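PDB 2X3H: K5 lyase from Enterobacteria phage k1-5, which cleaves the K5 capsular polysaccharide (heparosan) of Escherichia coli by beta-elimination, probably as a trimeric tail spike of the phage. Local coordinates for residues Gly74-Asp79 against Asp98-Ser103; Ser125-Tyr130 against Asp153-Gln158; Lys179-Ser184 against Asn212-Cys217. All blocks are in the same frame, centred on the assembly; numbering follows the deposited sequence.

Interaction 1: Gly74-Asp79 against Asp98-Ser103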
ATOM      1  N   GLY A  74      -1.417   2.238 -47.412  1.00 13.41           N
ATOM      2  CA  GLY A  74      -0.444   2.239 -46.316  1.00 13.76           C
ATOM      3  C   GLY A  74       0.903   2.867 -46.638  1.00 14.01           C
ATOM      4  O   GLY A  74       1.934   2.453 -46.093  1.00 14.90           O
ATOM      5  N   ASP A  75       0.895   3.892 -47.490  1.00 14.14           N
ATOM      6  CA  ASP A  75       2.138   4.500 -47.987  1.00 14.86           C
ATOM      7  C   ASP A  75       2.338   5.930 -47.492  1.00 14.52           C
ATOM      8  O   ASP A  75       3.163   6.682 -48.032  1.00 15.08           O
ATOM      9  CB  ASP A  75       2.157   4.478 -49.517  1.00 15.48           C
ATOM     10  CG  ASP A  75       1.033   5.314 -50.126  1.00 15.87           C
ATOM     11  OD1 ASP A  75       0.352   6.039 -49.370  1.00 15.21           O
ATOM     12  OD2 ASP A  75       0.837   5.249 -51.368  1.00 17.30           O
ATOM     13  N   ALA A  76       1.565   6.309 -46.479  1.00 14.88           N
ATOM     14  CA  ALA A  76       1.682   7.608 -45.827  1.00 15.27           C
ATOM     15  C   ALA A  76       1.257   8.798 -46.689  1.00 15.41           C
ATOM     16  O   ALA A  76       1.306   9.940 -46.226  1.00 16.28           O
ATOM     17  CB  ALA A  76       3.123   7.827 -45.277  1.00 14.57           C
ATOM     18  N   THR A  77       0.840   8.548 -47.931  1.00 15.56           N
ATOM     19  CA  THR A  77       0.483   9.654 -48.830  1.00 16.71           C
ATOM     20  C   THR A  77      -0.885   9.475 -49.490  1.00 15.96           C
ATOM     21  O   THR A  77      -1.658  10.431 -49.594  1.00 15.82           O
ATOM     22  CB  THR A  77       1.580   9.929 -49.913  1.00 18.32           C
ATOM     23  OG1 THR A  77       1.583   8.892 -50.903  1.00 20.30           O
ATOM     24  CG2 THR A  77       2.965  10.019 -49.284  1.00 19.90           C
ATOM     25  N   THR A  78      -1.176   8.258 -49.936  1.00 15.32           N
ATOM     26  CA  THR A  78      -2.481   7.954 -50.526  1.00 15.61           C
ATOM     27  C   THR A  78      -3.553   8.121 -49.462  1.00 15.12           C
ATOM     28  O   THR A  78      -3.339   7.762 -48.299  1.00 15.29           O
ATOM     29  CB  THR A  78      -2.515   6.516 -51.091  1.00 15.97           C
ATOM     30  OG1 THR A  78      -1.480   6.369 -52.079  1.00 17.58           O
ATOM     31  CG2 THR A  78      -3.866   6.202 -51.721  1.00 16.69           C
ATOM     32  N   ASP A  79      -4.695   8.676 -49.854  1.00 14.80           N
ATOM     33  CA  ASP A  79      -5.806   8.844 -48.923  1.00 14.98           C
ATOM     34  C   ASP A  79      -6.520   7.512 -48.737  1.00 14.50           C
ATOM     35  O   ASP A  79      -7.182   7.010 -49.652  1.00 14.27           O
ATOM     36  CB  ASP A  79      -6.763   9.934 -49.417  1.00 16.19           C
ATOM     37  CG  ASP A  79      -7.877  10.235 -48.428  1.00 17.68           C
ATOM     38  OD1 ASP A  79      -7.963   9.561 -47.380  1.00 17.68           O
ATOM     39  OD2 ASP A  79      -8.673  11.148 -48.709  1.00 19.37           O
ATOM     40  N   ASP A  98       1.474  -3.096 -40.979  1.00 11.64           N
ATOM     41  CA  ASP A  98       2.566  -3.029 -41.967  1.00 12.60           C
ATOM     42  C   ASP A  98       2.455  -1.816 -42.891  1.00 12.53           C
ATOM     43  O   ASP A  98       2.573  -1.929 -44.113  1.00 13.66           O
ATOM     44  CB  ASP A  98       2.645  -4.326 -42.802  1.00 13.36           C
ATOM     45  CG  ASP A  98       3.071  -5.545 -41.989  1.00 14.37           C
ATOM     46  OD1 ASP A  98       3.569  -5.394 -40.848  1.00 12.83           O
ATOM     47  OD2 ASP A  98       2.907  -6.681 -42.501  1.00 16.13           O
ATOM     48  N   GLY A  99       2.233  -0.648 -42.305  1.00 12.27           N
ATOM     49  CA  GLY A  99       2.183   0.572 -43.089  1.00 11.93           C
ATOM     50  C   GLY A  99       1.760   1.785 -42.298  1.00 12.06           C
ATOM     51  O   GLY A  99       1.430   1.692 -41.108  1.00 11.38           O
ATOM     52  N   VAL A 100       1.798   2.933 -42.967  1.00 11.27           N
ATOM     53  CA  VAL A 100       1.326   4.186 -42.421  1.00 11.13           C
ATOM     54  C   VAL A 100       0.122   4.593 -43.254  1.00 11.75           C
ATOM     55  O   VAL A 100       0.233   4.805 -44.468  1.00 12.57           O
ATOM     56  CB  VAL A 100       2.419   5.271 -42.478  1.00 11.48           C
ATOM     57  CG1 VAL A 100       1.894   6.586 -41.911  1.00 11.87           C
ATOM     58  CG2 VAL A 100       3.671   4.819 -41.724  1.00 11.20           C
ATOM     59  N   PHE A 101      -1.035   4.679 -42.609  1.00 10.82           N
ATOM     60  CA  PHE A 101      -2.290   4.831 -43.331  1.00 10.18           C
ATOM     61  C   PHE A 101      -2.848   6.221 -43.138  1.00 11.20           C
ATOM     62  O   PHE A 101      -3.426   6.544 -42.096  1.00 11.51           O
ATOM     63  CB  PHE A 101      -3.280   3.749 -42.899  1.00 10.99           C
ATOM     64  CG  PHE A 101      -2.791   2.360 -43.173  1.00 10.78           C
ATOM     65  CD1 PHE A 101      -1.914   1.720 -42.289  1.00 10.87           C
ATOM     66  CD2 PHE A 101      -3.187   1.690 -44.326  1.00 10.54           C
ATOM     67  CE1 PHE A 101      -1.444   0.439 -42.551  1.00 10.85           C
ATOM     68  CE2 PHE A 101      -2.744   0.410 -44.585  1.00 10.85           C
ATOM     69  CZ  PHE A 101      -1.865  -0.222 -43.705  1.00 11.78           C
ATOM     70  N   SER A 102      -2.633   7.058 -44.146  1.00 10.99           N
ATOM     71  CA  SER A 102      -3.097   8.427 -44.112  1.00 11.55           C
ATOM     72  C   SER A 102      -4.611   8.441 -44.196  1.00 11.02           C
ATOM     73  O   SER A 102      -5.183   7.892 -45.140  1.00 12.13           O
ATOM     74  CB  SER A 102      -2.501   9.207 -45.289  1.00 12.11           C
ATOM     75  OG  SER A 102      -2.929  10.555 -45.241  1.00 13.58           O
ATOM     76  N   SER A 103      -5.265   9.060 -43.217  1.00 11.25           N
ATOM     77  CA  SER A 103      -6.717   9.006 -43.140  1.00 11.70           C
ATOM     78  C   SER A 103      -7.294  10.182 -42.356  1.00 12.50           C
ATOM     79  O   SER A 103      -6.746  10.590 -41.323  1.00 12.33           O
ATOM     80  CB  SER A 103      -7.190   7.657 -42.559  1.00 12.60           C
ATOM     81  OG  SER A 103      -6.365   7.244 -41.471  1.00 12.61           O
TER
HETATM   82  O   HOH W   1      -1.887   6.031 -46.745  1.00 10.86           O

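Interaction 2: Ser125-Tyr130 against Asp153-Gln158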
ATOM      1  N   SER A 125      -5.964  15.114 -41.671  1.00 14.10           N
ATOM      2  CA  SER A 125      -6.477  16.466 -41.470  1.00 14.63           C
ATOM      3  C   SER A 125      -5.582  17.211 -40.506  1.00 14.99           C
ATOM      4  O   SER A 125      -4.888  16.593 -39.693  1.00 15.66           O
ATOM      5  CB  SER A 125      -7.903  16.424 -40.910  1.00 14.79           C
ATOM      6  OG  SER A 125      -8.694  15.499 -41.630  1.00 17.27           O
ATOM      7  N   SER A 126      -5.601  18.539 -40.588  1.00 15.27           N
ATOM      8  CA  SER A 126      -4.750  19.358 -39.731  1.00 15.21           C
ATOM      9  C   SER A 126      -5.507  19.872 -38.518  1.00 14.56           C
ATOM     10  O   SER A 126      -4.950  20.587 -37.693  1.00 14.35           O
ATOM     11  CB  SER A 126      -4.152  20.532 -40.520  1.00 16.41           C
ATOM     12  OG  SER A 126      -5.161  21.443 -40.901  1.00 16.76           O
ATOM     13  N   THR A 127      -6.778  19.503 -38.411  1.00 15.07           N
ATOM     14  CA  THR A 127      -7.583  19.913 -37.267  1.00 15.69           C
ATOM     15  C   THR A 127      -8.729  18.932 -37.016  1.00 14.87           C
ATOM     16  O   THR A 127      -9.052  18.107 -37.875  1.00 15.19           O
ATOM     17  CB  THR A 127      -8.152  21.328 -37.469  1.00 16.96           C
ATOM     18  OG1 THR A 127      -8.760  21.793 -36.255  1.00 18.97           O
ATOM     19  CG2 THR A 127      -9.177  21.332 -38.605  1.00 17.03           C
ATOM     20  N   GLY A 128      -9.325  19.019 -35.830  1.00 13.95           N
ATOM     21  CA  GLY A 128     -10.524  18.251 -35.513  1.00 13.19           C
ATOM     22  C   GLY A 128     -10.231  16.869 -34.965  1.00 12.02           C
ATOM     23  O   GLY A 128      -9.065  16.456 -34.874  1.00 11.85           O
ATOM     24  N   ASN A 129     -11.299  16.155 -34.615  1.00 11.15           N
ATOM     25  CA  ASN A 129     -11.191  14.793 -34.088  1.00 10.52           C
ATOM     26  C   ASN A 129     -10.773  13.785 -35.149  1.00 10.94           C
ATOM     27  O   ASN A 129     -11.059  13.969 -36.344  1.00 12.44           O
ATOM     28  CB  ASN A 129     -12.513  14.346 -33.448  1.00 10.44           C
ATOM     29  CG  ASN A 129     -12.932  15.227 -32.276  1.00 10.66           C
ATOM     30  OD1 ASN A 129     -12.091  15.851 -31.621  1.00 10.69           O
ATOM     31  ND2 ASN A 129     -14.247  15.282 -32.007  1.00 11.49           N
ATOM     32  N   TYR A 130     -10.095  12.727 -34.715  1.00 10.10           N
ATOM     33  CA  TYR A 130      -9.650  11.679 -35.630  1.00  9.81           C
ATOM     34  C   TYR A 130     -10.640  10.520 -35.627  1.00 10.15           C
ATOM     35  O   TYR A 130     -11.549  10.491 -36.460  1.00  9.66           O
ATOM     36  CB  TYR A 130      -8.224  11.239 -35.282  1.00 10.89           C
ATOM     37  CG  TYR A 130      -7.527  10.353 -36.303  1.00 10.81           C
ATOM     38  CD1 TYR A 130      -8.107  10.066 -37.546  1.00 10.93           C
ATOM     39  CD2 TYR A 130      -6.262   9.835 -36.033  1.00 12.12           C
ATOM     40  CE1 TYR A 130      -7.453   9.255 -38.469  1.00 11.52           C
ATOM     41  CE2 TYR A 130      -5.604   9.035 -36.946  1.00 12.40           C
ATOM     42  CZ  TYR A 130      -6.198   8.753 -38.163  1.00 12.29           C
ATOM     43  OH  TYR A 130      -5.523   7.960 -39.064  1.00 13.38           O
ATOM     44  N   ASP A 153       0.053  24.455 -32.330  1.00 15.74           N
ATOM     45  CA  ASP A 153       0.137  24.057 -30.925  1.00 15.59           C
ATOM     46  C   ASP A 153      -1.106  24.423 -30.110  1.00 15.75           C
ATOM     47  O   ASP A 153      -1.159  24.134 -28.913  1.00 14.33           O
ATOM     48  CB  ASP A 153       1.380  24.676 -30.272  1.00 17.40           C
ATOM     49  CG  ASP A 153       2.658  23.948 -30.638  1.00 18.78           C
ATOM     50  OD1 ASP A 153       2.649  22.698 -30.716  1.00 19.29           O
ATOM     51  OD2 ASP A 153       3.691  24.631 -30.832  1.00 20.72           O
ATOM     52  N   THR A 154      -2.096  25.050 -30.748  1.00 15.10           N
ATOM     53  CA  THR A 154      -3.366  25.361 -30.083  1.00 16.06           C
ATOM     54  C   THR A 154      -4.565  24.780 -30.829  1.00 14.67           C
ATOM     55  O   THR A 154      -5.711  25.144 -30.562  1.00 15.27           O
ATOM     56  CB  THR A 154      -3.563  26.879 -29.863  1.00 17.73           C
ATOM     57  OG1 THR A 154      -3.504  27.572 -31.119  1.00 19.00           O
ATOM     58  CG2 THR A 154      -2.489  27.422 -28.931  1.00 18.75           C
ATOM     59  N   THR A 155      -4.293  23.865 -31.750  1.00 13.49           N
ATOM     60  CA  THR A 155      -5.345  23.209 -32.523  1.00 12.90           C
ATOM     61  C   THR A 155      -6.114  22.190 -31.679  1.00 12.39           C
ATOM     62  O   THR A 155      -5.507  21.392 -30.971  1.00 12.90           O
ATOM     63  CB  THR A 155      -4.765  22.486 -33.751  1.00 13.44           C
ATOM     64  OG1 THR A 155      -4.152  23.444 -34.634  1.00 14.37           O
ATOM     65  CG2 THR A 155      -5.862  21.743 -34.496  1.00 13.32           C
ATOM     66  N   GLN A 156      -7.442  22.228 -31.764  1.00 12.13           N
ATOM     67  CA  GLN A 156      -8.326  21.344 -30.982  1.00 11.91           C
ATOM     68  C   GLN A 156      -8.611  20.021 -31.687  1.00 11.50           C
ATOM     69  O   GLN A 156      -8.875  19.979 -32.884  1.00 11.84           O
ATOM     70  CB  GLN A 156      -9.647  22.060 -30.679  1.00 12.97           C
ATOM     71  CG  GLN A 156     -10.746  21.190 -30.080  1.00 13.52           C
ATOM     72  CD  GLN A 156     -10.443  20.727 -28.658  1.00 13.95           C
ATOM     73  OE1 GLN A 156      -9.883  21.473 -27.853  1.00 14.84           O
ATOM     74  NE2 GLN A 156     -10.828  19.490 -28.343  1.00 13.81           N
ATOM     75  N   GLY A 157      -8.565  18.927 -30.932  1.00 10.79           N
ATOM     76  CA  GLY A 157      -8.911  17.626 -31.476  1.00  9.27           C
ATOM     77  C   GLY A 157      -8.554  16.478 -30.542  1.00  9.57           C
ATOM     78  O   GLY A 157      -7.478  16.496 -29.933  1.00  9.29           O
ATOM     79  N   GLN A 158      -9.463  15.507 -30.425  1.00  8.04           N
ATOM     80  CA  GLN A 158      -9.190  14.241 -29.720  1.00  9.11           C
ATOM     81  C   GLN A 158      -8.628  13.248 -30.730  1.00  8.89           C
ATOM     82  O   GLN A 158      -9.094  13.191 -31.876  1.00  9.61           O
ATOM     83  CB  GLN A 158     -10.462  13.590 -29.134  1.00 10.91           C
ATOM     84  CG  GLN A 158     -11.563  14.485 -28.538  1.00 11.71           C
ATOM     85  CD  GLN A 158     -11.083  15.507 -27.530  1.00 12.31           C
ATOM     86  OE1 GLN A 158      -9.967  15.442 -27.020  1.00 12.26           O
ATOM     87  NE2 GLN A 158     -11.953  16.466 -27.227  1.00 13.82           N
TER
HETATM   88  O   HOH W   2      -7.313  15.003 -33.216  1.00 15.26           O
HETATM   89  O   HOH W   3     -14.992  16.372 -28.795  1.00  4.34           O
HETATM   90  O   HOH W   4     -12.506  18.268 -30.388  1.00 15.93           O

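Interaction 3: Lys179-Ser184 against Asn212-Cys217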
ATOM      1  N   LYS A 179      -0.434  17.078 -29.903  1.00  8.88           N
ATOM      2  CA  LYS A 179      -0.308  18.539 -29.768  1.00  9.56           C
ATOM      3  C   LYS A 179      -1.637  19.225 -29.448  1.00  9.43           C
ATOM      4  O   LYS A 179      -2.711  18.602 -29.504  1.00  9.66           O
ATOM      5  CB  LYS A 179       0.236  19.155 -31.071  1.00 10.57           C
ATOM      6  CG  LYS A 179       1.632  18.724 -31.460  1.00 11.66           C
ATOM      7  CD  LYS A 179       2.047  19.349 -32.802  1.00 12.90           C
ATOM      8  CE  LYS A 179       3.369  18.750 -33.276  1.00 14.09           C
ATOM      9  NZ  LYS A 179       3.855  19.311 -34.586  1.00 15.14           N
ATOM     10  N   GLY A 180      -1.561  20.528 -29.157  1.00  9.40           N
ATOM     11  CA  GLY A 180      -2.748  21.365 -29.034  1.00  9.73           C
ATOM     12  C   GLY A 180      -3.631  20.999 -27.868  1.00  9.74           C
ATOM     13  O   GLY A 180      -3.156  20.487 -26.848  1.00 10.18           O
ATOM     14  N   THR A 181      -4.920  21.266 -28.017  1.00  9.52           N
ATOM     15  CA  THR A 181      -5.875  20.976 -26.966  1.00  9.19           C
ATOM     16  C   THR A 181      -6.695  19.741 -27.312  1.00  9.09           C
ATOM     17  O   THR A 181      -6.944  19.440 -28.490  1.00  8.85           O
ATOM     18  CB  THR A 181      -6.780  22.183 -26.675  1.00 10.19           C
ATOM     19  OG1 THR A 181      -7.490  22.549 -27.867  1.00 11.00           O
ATOM     20  CG2 THR A 181      -5.928  23.357 -26.214  1.00 10.34           C
ATOM     21  N   GLY A 182      -7.095  19.027 -26.261  1.00  8.03           N
ATOM     22  CA  GLY A 182      -7.796  17.763 -26.391  1.00  8.41           C
ATOM     23  C   GLY A 182      -6.975  16.648 -25.774  1.00  7.23           C
ATOM     24  O   GLY A 182      -5.967  16.901 -25.110  1.00  7.28           O
ATOM     25  N   PHE A 183      -7.400  15.418 -26.038  1.00  7.50           N
ATOM     26  CA  PHE A 183      -6.845  14.228 -25.404  1.00  7.24           C
ATOM     27  C   PHE A 183      -6.458  13.152 -26.405  1.00  7.92           C
ATOM     28  O   PHE A 183      -7.034  13.047 -27.498  1.00  7.40           O
ATOM     29  CB  PHE A 183      -7.864  13.658 -24.417  1.00  8.79           C
ATOM     30  CG  PHE A 183      -8.185  14.598 -23.300  1.00  9.61           C
ATOM     31  CD1 PHE A 183      -7.526  14.488 -22.083  1.00 10.12           C
ATOM     32  CD2 PHE A 183      -9.123  15.606 -23.466  1.00 10.40           C
ATOM     33  CE1 PHE A 183      -7.794  15.365 -21.046  1.00 10.52           C
ATOM     34  CE2 PHE A 183      -9.396  16.493 -22.424  1.00 11.05           C
ATOM     35  CZ  PHE A 183      -8.730  16.367 -21.216  1.00 11.07           C
ATOM     36  N   SER A 184      -5.480  12.335 -26.026  1.00  5.79           N
ATOM     37  CA  SER A 184      -5.115  11.191 -26.851  1.00  5.99           C
ATOM     38  C   SER A 184      -6.225  10.153 -26.867  1.00  6.55           C
ATOM     39  O   SER A 184      -6.627   9.686 -27.921  1.00  6.80           O
ATOM     40  CB  SER A 184      -3.792  10.573 -26.378  1.00  6.64           C
ATOM     41  OG  SER A 184      -2.733  11.484 -26.617  1.00  7.84           O
ATOM     42  N   ASN A 212      -0.998  25.077 -17.962  1.00 10.58           N
ATOM     43  CA  ASN A 212      -2.462  25.165 -17.954  1.00 10.93           C
ATOM     44  C   ASN A 212      -3.122  24.869 -19.301  1.00  9.89           C
ATOM     45  O   ASN A 212      -4.340  25.026 -19.441  1.00 11.26           O
ATOM     46  CB  ASN A 212      -2.959  26.520 -17.413  1.00 12.04           C
ATOM     47  CG  ASN A 212      -2.527  26.785 -15.975  1.00 14.24           C
ATOM     48  OD1 ASN A 212      -2.395  25.865 -15.167  1.00 15.68           O
ATOM     49  ND2 ASN A 212      -2.313  28.062 -15.648  1.00 16.25           N
ATOM     50  N   LYS A 213      -2.345  24.436 -20.296  1.00 10.27           N
ATOM     51  CA  LYS A 213      -2.954  24.102 -21.582  1.00  9.99           C
ATOM     52  C   LYS A 213      -3.886  22.894 -21.415  1.00 10.02           C
ATOM     53  O   LYS A 213      -3.538  21.930 -20.726  1.00  8.24           O
ATOM     54  CB  LYS A 213      -1.902  23.853 -22.671  1.00 12.02           C
ATOM     55  CG  LYS A 213      -2.497  23.976 -24.067  1.00 14.85           C
ATOM     56  CD  LYS A 213      -1.620  23.420 -25.177  1.00 16.94           C
ATOM     57  CE  LYS A 213      -0.281  24.084 -25.273  1.00 18.26           C
ATOM     58  NZ  LYS A 213       0.361  23.750 -26.592  1.00 18.31           N
ATOM     59  N   ALA A 214      -5.063  22.964 -22.033  1.00  9.05           N
ATOM     60  CA  ALA A 214      -6.136  21.976 -21.847  1.00  9.17           C
ATOM     61  C   ALA A 214      -5.940  20.711 -22.672  1.00  9.26           C
ATOM     62  O   ALA A 214      -6.636  20.486 -23.677  1.00  9.04           O
ATOM     63  CB  ALA A 214      -7.500  22.608 -22.170  1.00  9.51           C
ATOM     64  N   ALA A 215      -4.977  19.891 -22.262  1.00  8.25           N
ATOM     65  CA  ALA A 215      -4.723  18.624 -22.925  1.00  7.80           C
ATOM     66  C   ALA A 215      -4.274  17.593 -21.896  1.00  7.54           C
ATOM     67  O   ALA A 215      -3.742  17.937 -20.847  1.00  7.93           O
ATOM     68  CB  ALA A 215      -3.665  18.776 -24.024  1.00  7.68           C
ATOM     69  N   GLY A 216      -4.502  16.329 -22.221  1.00  6.73           N
ATOM     70  CA  GLY A 216      -4.014  15.217 -21.429  1.00  6.32           C
ATOM     71  C   GLY A 216      -3.915  13.971 -22.276  1.00  6.38           C
ATOM     72  O   GLY A 216      -4.266  13.975 -23.463  1.00  5.90           O
ATOM     73  N   CYS A 217      -3.459  12.888 -21.662  1.00  5.63           N
ATOM     74  CA  CYS A 217      -3.278  11.637 -22.376  1.00  6.24           C
ATOM     75  C   CYS A 217      -4.569  10.833 -22.356  1.00  5.59           C
ATOM     76  O   CYS A 217      -5.262  10.752 -23.360  1.00  7.85           O
ATOM     77  CB  CYS A 217      -2.114  10.844 -21.783  1.00  6.41           C
ATOM     78  SG  CYS A 217      -1.704   9.373 -22.737  1.00  8.30           S
TER
HETATM   79  O   HOH W   5       1.123  21.595 -28.675  1.00 14.26           O

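Interaction 1: Gly74-Asp79 against Asp98-Ser103
Gly74 and Ala76 clasp Val100 in a backbone-to-backbone contact at the N-terminal end of the parallel beta-helix, where the loop before helix 81-88 lies along strand 99-103. Gly99, Phe101 and Ser103 of this strand bond to strand 119-123 of the following coil, while the N and O of Val100 serve the loop. Val100 N donates to Gly74 O at 3.2 Å, coming in from above the carbonyl plane, 57° out of it, and Val100 O accepts a shorter bond of 2.8 Å from Ala76 N. The two bonds bracket Asp75 and leave a single beta bridge, after which the loop turns off instead of continuing as a strand.

Two small apolar touches are added. Val100 CG1, held anti to the backbone N (chi1 179°) and on the side of its carbonyl carbon, rests on Ala76 CB at 3.8 Å. Gly74 CA sits over one face of the Phe101 ring, 3.6 Å from its centroid, in a CH-pi contact; helix 81-88 packs on the same phenyl group through Ile84.

Asp75 braces the loop from within, its carboxylate turned back onto its own segment. OD1 takes Thr77 N at 2.9 Å, closing an Asx turn, and Thr78 N at 2.8 Å on its syn side, while OD2 uses its syn lone pair for Thr78 OG1. Ser102 CB touches Thr78 O, its OG being bonded to Arg124, which also holds Thr77 O. One water bridges the segments, accepting from Ser102 N at 2.9 Å and probably donating to Thr78 O at 2.7 Å.

Interaction 2: Ser125-Tyr130 against Asp153-Gln158
Gly128, Asn129 and Tyr130 run beside Gln156, Gly157 and Gln158 as loops of successive beta-helix coils, each leading into a strand of the same parallel sheet, 131-134 and 160-163. Two backbone bonds tie them together: Gly128 N to Gln156 O at 3.1 Å and Tyr130 N to Gln158 O at 3.0 Å.

Between these lies a bond from backbone to side chain. Gln158 N points at Asn129 OD1, 2.9 Å away and almost perfectly straight (178°), though tilted 26° from the amide plane. Asn129 reaches it because its CG is turned anti to the carbonyl carbon (chi1 -61°), which lays the amide alongside the Gln158 chain, both pointing the same way. OD1 also touches Gln158 CG at 3.4 Å.

Waters bridge the segments as well. One molecule donates to Asn129 OD1 at 2.7 Å and accepts from Gln156 NE2 at 2.9 Å; another donates to Gly128 O at 2.8 Å and, weakly, to Gln158 O.

Van der Waals contact is slight: the Thr155 CG2 methyl meets Thr127 OG1 at 3.4 Å, the two side chains crossing at about a right angle.

The carboxamide oxygens of Gln156 and Gln158 are held by the next coil, at Thr181 OG1 and Phe183 N. The chemistry is thus that of a parallel strand pair with one step rerouted: Asn129 OD1 takes the N-H of Gln158, while Gly128 O turns to water, so coil-to-coil bonding persists where neither segment is a regular strand.

Interaction 3: Lys179-Ser184 against Asn212-Cys217
Strands 182-183 and 215-216 form a short parallel pair between successive coils of the beta-helix, just ahead of the corners at Ser184 and Cys217, beyond which the chain enters strands 186-188 and 218-221. Gly182 faces Ala215 and Phe183 faces Gly216. Three backbone bonds pass from one coil to the other: Gly182 N to Ala214 O at 3.0 Å, nearly straight at 167°, then Gly216 N to Gly182 O at 3.3 Å, and Ser184 N to Gly216 O at 3.3 Å. Ala214 is the centre of an inverse gamma turn, with Ala215 N bonded to Lys213 O at 2.9 Å.

On one face, the Phe183 side chain leans across to the neighbouring coil. Its CG is turned anti to the carbonyl carbon (chi1 -63°), and CD1 comes to 3.5 Å from Gly216 N, the ring lying oblique to the peptide backbone. Gly216 has no side chain to hold it off. On the other face, Ala215 CB touches two carbonyl oxygens, Gly182 O at 3.2 Å and Gly180 O.

Lys213 extends the contact before the strands begin. Its side chain crosses that of Thr181 at about a right angle, CG near Thr181 CG2. CD touches Gly180 O at 3.7 Å, and the bend at chi3 (-60°) then turns CE and the amine. That amine is taken by the backbone oxygens of Gly208 and Asp153, and weakly by a water that also accepts from Gly180 N at 2.9 Å. At the corner, Ser184 CB packs on Cys217 O while its hydroxyl bonds to Tyr236 and Gln159. Parallel, in-register bonds from one coil to the next, just before matching corners, are the coil-on-coil stacking of a parallel beta-helix.

In the fold
The three contacts follow one another along the chain and along the beta-helix, each closing before the next opens. Interactions 1 and 2 have centres about 19 Å apart, interactions 2 and 3 about 10 Å; 1 and 3 lie about 25 Å apart and do not touch. Strand 106-108, which follows interaction 1, pairs with 131-134, and 160-163, 186-188 and 218-221 continue that parallel sheet after the segments of interactions 2 and 3. A probable hydrogen bond between Ser103 OG and Tyr130 OH joins the first two contacts, and the glutamines of 153-158 join the last two, so bonds between successive coils recur along the elongated body of each subunit, from its N-terminal end inward.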